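Local coordinates for protein putative glycosyl hydrolase (PDB 4QHZ) that is a putative glycoside hydrolase of the 3-keto-disaccharide hydrolase family that binds magnesium and probably acts on sugar substrates, at residues 150-155 and 197-202; 186-191 and 201-206. One frame throughout, in Å; residues are numbered along the deposited sequence.

Contact 1: 150-155 and 197-202; sequences KQSIPL and VLQNHT
Gln199 reaches from the corner at 198-201 to the 150-155 loop, directly through NE2 and by way of a water through OE1. Its CB starts off away from the loop, but CG lies anti to the carbonyl carbon and the chain bends about its CB-CG bond (chi2 -70°), which swings the amide round to the loop. NE2 donates to Ser152 O at 3.1 Å; the nitrogen sits above that carbonyl's plane, not on a lone pair, and the bond is bent to 144°. The same nitrogen also donates to Gly146 O. OE1 accepts a hydrogen bond from Thr202 OG1 at 2.6 Å, in the carbonyl plane and on a lone pair, while a water donates both to this oxygen and to Ile153 O. With two bonds given and two received, the amide is fixed in its rotation. Thr202, its OG1 turned to Gln199, presents the methyl CG2 to Ser152 OG at 3.2 Å.

Further along, backbone takes over: Leu155 N donates to Leu198 O at 2.8 Å, and Pro154 CA makes a CA-H...O contact with the same oxygen. Pro154 lays CB against Leu198 CG at 4.0 Å. Leu155 extends alongside the turning strand, its CG against Leu198 O; its CD1 touches Asn200 CB (3.9 Å) and lies 4.2 Å from Val197 CG1.

The contact thus fastens a long loop, running from strand 127-131 to strand 165-177, to strand 196-203 by hydrogen bonds and apolar packing, where Leu198 and Gln199 form a classic beta bulge opposite Val191 of strand 185-193. A second subunit packs here too, with its Pro30 on Ile153 and Pro154 and its Ile171 on Val197 and Asn200.

Contact 2: 186-191 and 201-206; sequences HPTVTV and HTTILG
Val189 and Thr202 form an antiparallel hydrogen-bonded pair in the beta hairpin of strands 185-193 and 196-203, part of the larger antiparallel sheet of this concanavalin-like fold. Their two backbone bonds are followed by a nearly straight one, Ile204 N to Pro187 O at 2.9 Å. The tight part lies on the side of Val189 and Ile204: Ile204 CD1 meets Val189 CG1 at 3.9 Å, and its CB packs against Pro187 CG, the two side chains crossing at about a right angle. Ile148 and Tyr127 add to this buried patch.

The other side is looser, and exposed at Thr203. The His201 ring on this side is packed, with Thr188 CB over one face, 4.0 Å from its centroid, and His201 of a second subunit stacked with it. At the hairpin's open end His186 ND1 donates to Ile204 O at 3.1 Å, near the ring plane, while Thr203 CG2 approaches the ring obliquely. Cutting His186 back to an alanine removes the ring, and is likely to leave Ile204 O without its imidazole donor and Tyr183 without its stacking partner. At the other end, Thr190 OG1 accepts from His201 N at 2.9 Å.

Overall arrangement
Contacts 1 and 2 lie side by side, their centres 8 Å apart, on the same side of the chain's centre. Along the chain the order is loop 150-155, then 186-191, then the overlapping segments 197-202 and 201-206, which share His201 and Thr202. Strand 196-203 is therefore held twice: by its hairpin neighbour, strand 185-193, in contact 2, and by the loop in contact 1. Bonds also join the two contacts directly, from Leu198 N to Val191 O and from Gln151 NE2 to Gly206 O. Together they tie a long loop to one hairpin of the larger sheet, where both contacts also meet a second subunit of the four-chain assembly.

Contact 1: 150-155 and 197-202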
loop_
_atom_site.group_PDB
_atom_site.type_symbol
_atom_site.label_atom_id
_atom_site.label_comp_id
_atom_site.label_asym_id
_atom_site.label_seq_id
_atom_site.Cartn_x
_atom_site.Cartn_y
_atom_site.Cartn_z
ATOM N N LYS C 150 -19.095 -8.807 -6.487
ATOM C CA LYS C 150 -19.871 -7.995 -5.525
ATOM C C LYS C 150 -19.029 -7.156 -4.556
ATOM O O LYS C 150 -19.522 -6.713 -3.520
ATOM C CB LYS C 150 -20.875 -8.874 -4.752
ATOM C CG LYS C 150 -22.097 -9.250 -5.572
ATOM C CD LYS C 150 -23.217 -9.798 -4.705
ATOM C CE LYS C 150 -24.503 -9.958 -5.497
ATOM N NZ LYS C 150 -25.672 -10.219 -4.601
ATOM N N GLN C 151 -17.763 -6.930 -4.899
ATOM C CA GLN C 151 -16.890 -6.081 -4.095
ATOM C C GLN C 151 -16.369 -4.907 -4.900
ATOM O O GLN C 151 -16.479 -3.769 -4.464
ATOM C CB GLN C 151 -15.704 -6.873 -3.559
ATOM C CG GLN C 151 -16.063 -7.897 -2.502
ATOM C CD GLN C 151 -14.855 -8.671 -2.012
ATOM O OE1 GLN C 151 -13.721 -8.186 -2.080
ATOM N NE2 GLN C 151 -15.089 -9.867 -1.492
ATOM N N SER C 152 -15.781 -5.206 -6.060
ATOM C CA SER C 152 -15.063 -4.226 -6.861
ATOM C C SER C 152 -15.541 -4.234 -8.303
ATOM O O SER C 152 -15.381 -5.225 -9.014
ATOM C CB SER C 152 -13.567 -4.512 -6.814
ATOM O OG SER C 152 -13.092 -4.459 -5.479
ATOM N N ILE C 153 -16.114 -3.105 -8.718
ATOM C CA ILE C 153 -16.608 -2.908 -10.072
ATOM C C ILE C 153 -15.417 -2.835 -11.025
ATOM O O ILE C 153 -14.432 -2.152 -10.734
ATOM C CB ILE C 153 -17.431 -1.616 -10.166
ATOM C CG1 ILE C 153 -18.633 -1.668 -9.209
ATOM C CG2 ILE C 153 -17.920 -1.381 -11.583
ATOM C CD1 ILE C 153 -19.224 -0.310 -8.901
ATOM N N PRO C 154 -15.482 -3.558 -12.155
ATOM C CA PRO C 154 -14.367 -3.496 -13.091
ATOM C C PRO C 154 -14.262 -2.127 -13.755
ATOM O O PRO C 154 -15.263 -1.427 -13.908
ATOM C CB PRO C 154 -14.718 -4.566 -14.126
ATOM C CG PRO C 154 -16.205 -4.639 -14.089
ATOM C CD PRO C 154 -16.564 -4.424 -12.645
ATOM N N LEU C 155 -13.050 -1.765 -14.159
ATOM C CA LEU C 155 -12.789 -0.449 -14.738
ATOM C C LEU C 155 -13.386 -0.285 -16.135
ATOM O O LEU C 155 -13.535 0.831 -16.619
ATOM C CB LEU C 155 -11.278 -0.191 -14.783
ATOM C CG LEU C 155 -10.593 -0.118 -13.412
ATOM C CD1 LEU C 155 -9.079 -0.143 -13.560
ATOM C CD2 LEU C 155 -11.041 1.120 -12.653
ATOM N N VAL C 197 -7.021 -3.275 -18.737
ATOM C CA VAL C 197 -6.996 -3.418 -17.280
ATOM C C VAL C 197 -8.399 -3.220 -16.706
ATOM O O VAL C 197 -9.010 -2.165 -16.889
ATOM C CB VAL C 197 -6.059 -2.421 -16.585
ATOM C CG1 VAL C 197 -6.075 -2.641 -15.076
ATOM C CG2 VAL C 197 -4.638 -2.568 -17.083
ATOM N N LEU C 198 -8.876 -4.233 -15.989
ATOM C CA LEU C 198 -10.201 -4.213 -15.369
ATOM C C LEU C 198 -10.121 -4.057 -13.849
ATOM O O LEU C 198 -11.009 -3.463 -13.236
ATOM C CB LEU C 198 -10.963 -5.488 -15.742
ATOM C CG LEU C 198 -11.978 -5.377 -16.888
ATOM C CD1 LEU C 198 -11.418 -4.716 -18.138
ATOM C CD2 LEU C 198 -12.530 -6.762 -17.220
ATOM N N GLN C 199 -9.084 -4.636 -13.247
ATOM C CA GLN C 199 -8.786 -4.445 -11.835
ATOM C C GLN C 199 -7.334 -4.018 -11.740
ATOM O O GLN C 199 -6.439 -4.758 -12.154
ATOM C CB GLN C 199 -9.015 -5.721 -11.030
ATOM C CG GLN C 199 -10.442 -6.245 -11.079
ATOM C CD GLN C 199 -11.438 -5.379 -10.331
ATOM O OE1 GLN C 199 -11.070 -4.560 -9.488
ATOM N NE2 GLN C 199 -12.717 -5.579 -10.625
ATOM N N ASN C 200 -7.110 -2.828 -11.195
ATOM C CA ASN C 200 -5.768 -2.282 -11.059
ATOM C C ASN C 200 -5.270 -2.358 -9.611
ATOM O O ASN C 200 -5.491 -1.446 -8.828
ATOM C CB ASN C 200 -5.749 -0.839 -11.563
ATOM C CG ASN C 200 -4.354 -0.250 -11.593
ATOM O OD1 ASN C 200 -3.388 -0.889 -11.182
ATOM N ND2 ASN C 200 -4.245 0.983 -12.081
ATOM N N HIS C 201 -4.580 -3.444 -9.283
ATOM C CA HIS C 201 -4.093 -3.680 -7.929
ATOM C C HIS C 201 -5.213 -3.457 -6.909
ATOM O O HIS C 201 -5.079 -2.663 -5.974
ATOM C CB HIS C 201 -2.883 -2.798 -7.615
ATOM C CG HIS C 201 -2.103 -3.253 -6.423
ATOM N ND1 HIS C 201 -1.269 -4.349 -6.457
ATOM C CD2 HIS C 201 -2.012 -2.750 -5.168
ATOM C CE1 HIS C 201 -0.720 -4.520 -5.267
ATOM N NE2 HIS C 201 -1.151 -3.559 -4.468
ATOM N N THR C 202 -6.302 -4.196 -7.097
ATOM C CA THR C 202 -7.497 -4.076 -6.275
ATOM C C THR C 202 -7.343 -4.874 -4.997
ATOM O O THR C 202 -6.900 -6.015 -5.019
ATOM C CB THR C 202 -8.725 -4.582 -7.049
ATOM O OG1 THR C 202 -8.899 -3.774 -8.220
ATOM C CG2 THR C 202 -9.979 -4.511 -6.212
HETATM O O HOH W 1 -11.791 -1.722 -9.875
#

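Contact 2: 186-191 and 201-206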
loop_
_atom_site.group_PDB
_atom_site.type_symbol
_atom_site.label_atom_id
_atom_site.label_comp_id
_atom_site.label_asym_id
_atom_site.label_seq_id
_atom_site.Cartn_x
_atom_site.Cartn_y
_atom_site.Cartn_z
ATOM N N HIS C 186 -4.405 -7.858 3.285
ATOM C CA HIS C 186 -5.459 -8.317 2.394
ATOM C C HIS C 186 -4.858 -8.824 1.099
ATOM O O HIS C 186 -3.739 -8.455 0.749
ATOM C CB HIS C 186 -6.434 -7.188 2.103
ATOM C CG HIS C 186 -7.271 -6.809 3.278
ATOM N ND1 HIS C 186 -8.602 -7.147 3.376
ATOM C CD2 HIS C 186 -6.963 -6.153 4.420
ATOM C CE1 HIS C 186 -9.082 -6.705 4.524
ATOM N NE2 HIS C 186 -8.109 -6.093 5.173
ATOM N N PRO C 187 -5.598 -9.679 0.379
ATOM C CA PRO C 187 -5.112 -10.070 -0.932
ATOM C C PRO C 187 -5.249 -8.913 -1.898
ATOM O O PRO C 187 -6.118 -8.055 -1.717
ATOM C CB PRO C 187 -6.049 -11.212 -1.349
ATOM C CG PRO C 187 -6.970 -11.444 -0.197
ATOM C CD PRO C 187 -6.942 -10.206 0.642
ATOM N N THR C 188 -4.391 -8.875 -2.908
ATOM C CA THR C 188 -4.530 -7.900 -3.982
ATOM C C THR C 188 -4.523 -8.625 -5.320
ATOM O O THR C 188 -3.938 -9.707 -5.446
ATOM C CB THR C 188 -3.426 -6.828 -3.944
ATOM O OG1 THR C 188 -2.146 -7.445 -4.097
ATOM C CG2 THR C 188 -3.468 -6.062 -2.624
ATOM N N VAL C 189 -5.170 -8.025 -6.316
ATOM C CA VAL C 189 -5.280 -8.645 -7.627
ATOM C C VAL C 189 -5.327 -7.600 -8.745
ATOM O O VAL C 189 -5.970 -6.558 -8.615
ATOM C CB VAL C 189 -6.518 -9.576 -7.684
ATOM C CG1 VAL C 189 -7.810 -8.784 -7.523
ATOM C CG2 VAL C 189 -6.526 -10.382 -8.976
ATOM N N THR C 190 -4.605 -7.884 -9.823
ATOM C CA THR C 190 -4.724 -7.141 -11.060
ATOM C C THR C 190 -5.325 -8.079 -12.096
ATOM O O THR C 190 -4.914 -9.233 -12.201
ATOM C CB THR C 190 -3.354 -6.576 -11.513
ATOM O OG1 THR C 190 -2.982 -5.496 -10.644
ATOM C CG2 THR C 190 -3.394 -6.054 -12.942
ATOM N N VAL C 191 -6.319 -7.587 -12.835
ATOM C CA VAL C 191 -6.999 -8.369 -13.859
ATOM C C VAL C 191 -6.998 -7.597 -15.170
ATOM O O VAL C 191 -7.404 -6.436 -15.210
ATOM C CB VAL C 191 -8.457 -8.692 -13.460
ATOM C CG1 VAL C 191 -9.162 -9.470 -14.565
ATOM C CG2 VAL C 191 -8.501 -9.482 -12.160
ATOM N N HIS C 201 -4.580 -3.444 -9.283
ATOM C CA HIS C 201 -4.093 -3.680 -7.929
ATOM C C HIS C 201 -5.213 -3.457 -6.909
ATOM O O HIS C 201 -5.079 -2.663 -5.974
ATOM C CB HIS C 201 -2.883 -2.798 -7.615
ATOM C CG HIS C 201 -2.103 -3.253 -6.423
ATOM N ND1 HIS C 201 -1.269 -4.349 -6.457
ATOM C CD2 HIS C 201 -2.012 -2.750 -5.168
ATOM C CE1 HIS C 201 -0.720 -4.520 -5.267
ATOM N NE2 HIS C 201 -1.151 -3.559 -4.468
ATOM N N THR C 202 -6.302 -4.196 -7.097
ATOM C CA THR C 202 -7.497 -4.076 -6.275
ATOM C C THR C 202 -7.343 -4.874 -4.997
ATOM O O THR C 202 -6.900 -6.015 -5.019
ATOM C CB THR C 202 -8.725 -4.582 -7.049
ATOM O OG1 THR C 202 -8.899 -3.774 -8.220
ATOM C CG2 THR C 202 -9.979 -4.511 -6.212
ATOM N N THR C 203 -7.701 -4.261 -3.878
ATOM C CA THR C 203 -7.682 -4.947 -2.596
ATOM C C THR C 203 -8.944 -5.786 -2.449
ATOM O O THR C 203 -10.050 -5.297 -2.675
ATOM C CB THR C 203 -7.573 -3.948 -1.430
ATOM O OG1 THR C 203 -6.329 -3.244 -1.525
ATOM C CG2 THR C 203 -7.635 -4.662 -0.088
ATOM N N ILE C 204 -8.765 -7.049 -2.082
ATOM C CA ILE C 204 -9.876 -7.954 -1.853
ATOM C C ILE C 204 -10.253 -7.867 -0.378
ATOM O O ILE C 204 -9.385 -7.927 0.494
ATOM C CB ILE C 204 -9.517 -9.386 -2.281
ATOM C CG1 ILE C 204 -9.290 -9.425 -3.793
ATOM C CG2 ILE C 204 -10.614 -10.364 -1.889
ATOM C CD1 ILE C 204 -8.781 -10.744 -4.338
ATOM N N LEU C 205 -11.548 -7.698 -0.107
ATOM C CA LEU C 205 -12.038 -7.393 1.244
ATOM C C LEU C 205 -12.313 -8.635 2.071
ATOM O O LEU C 205 -12.387 -8.559 3.289
ATOM C CB LEU C 205 -13.313 -6.552 1.172
ATOM C CG LEU C 205 -13.196 -5.249 0.375
ATOM C CD1 LEU C 205 -14.551 -4.570 0.266
ATOM C CD2 LEU C 205 -12.175 -4.314 1.007
ATOM N N GLY C 206 -12.453 -9.770 1.405
ATOM C CA GLY C 206 -12.812 -11.022 2.055
ATOM C C GLY C 206 -13.415 -11.938 1.012
ATOM O O GLY C 206 -13.342 -11.641 -0.185
HETATM O O HOH W 2 -1.146 -6.505 -8.623
#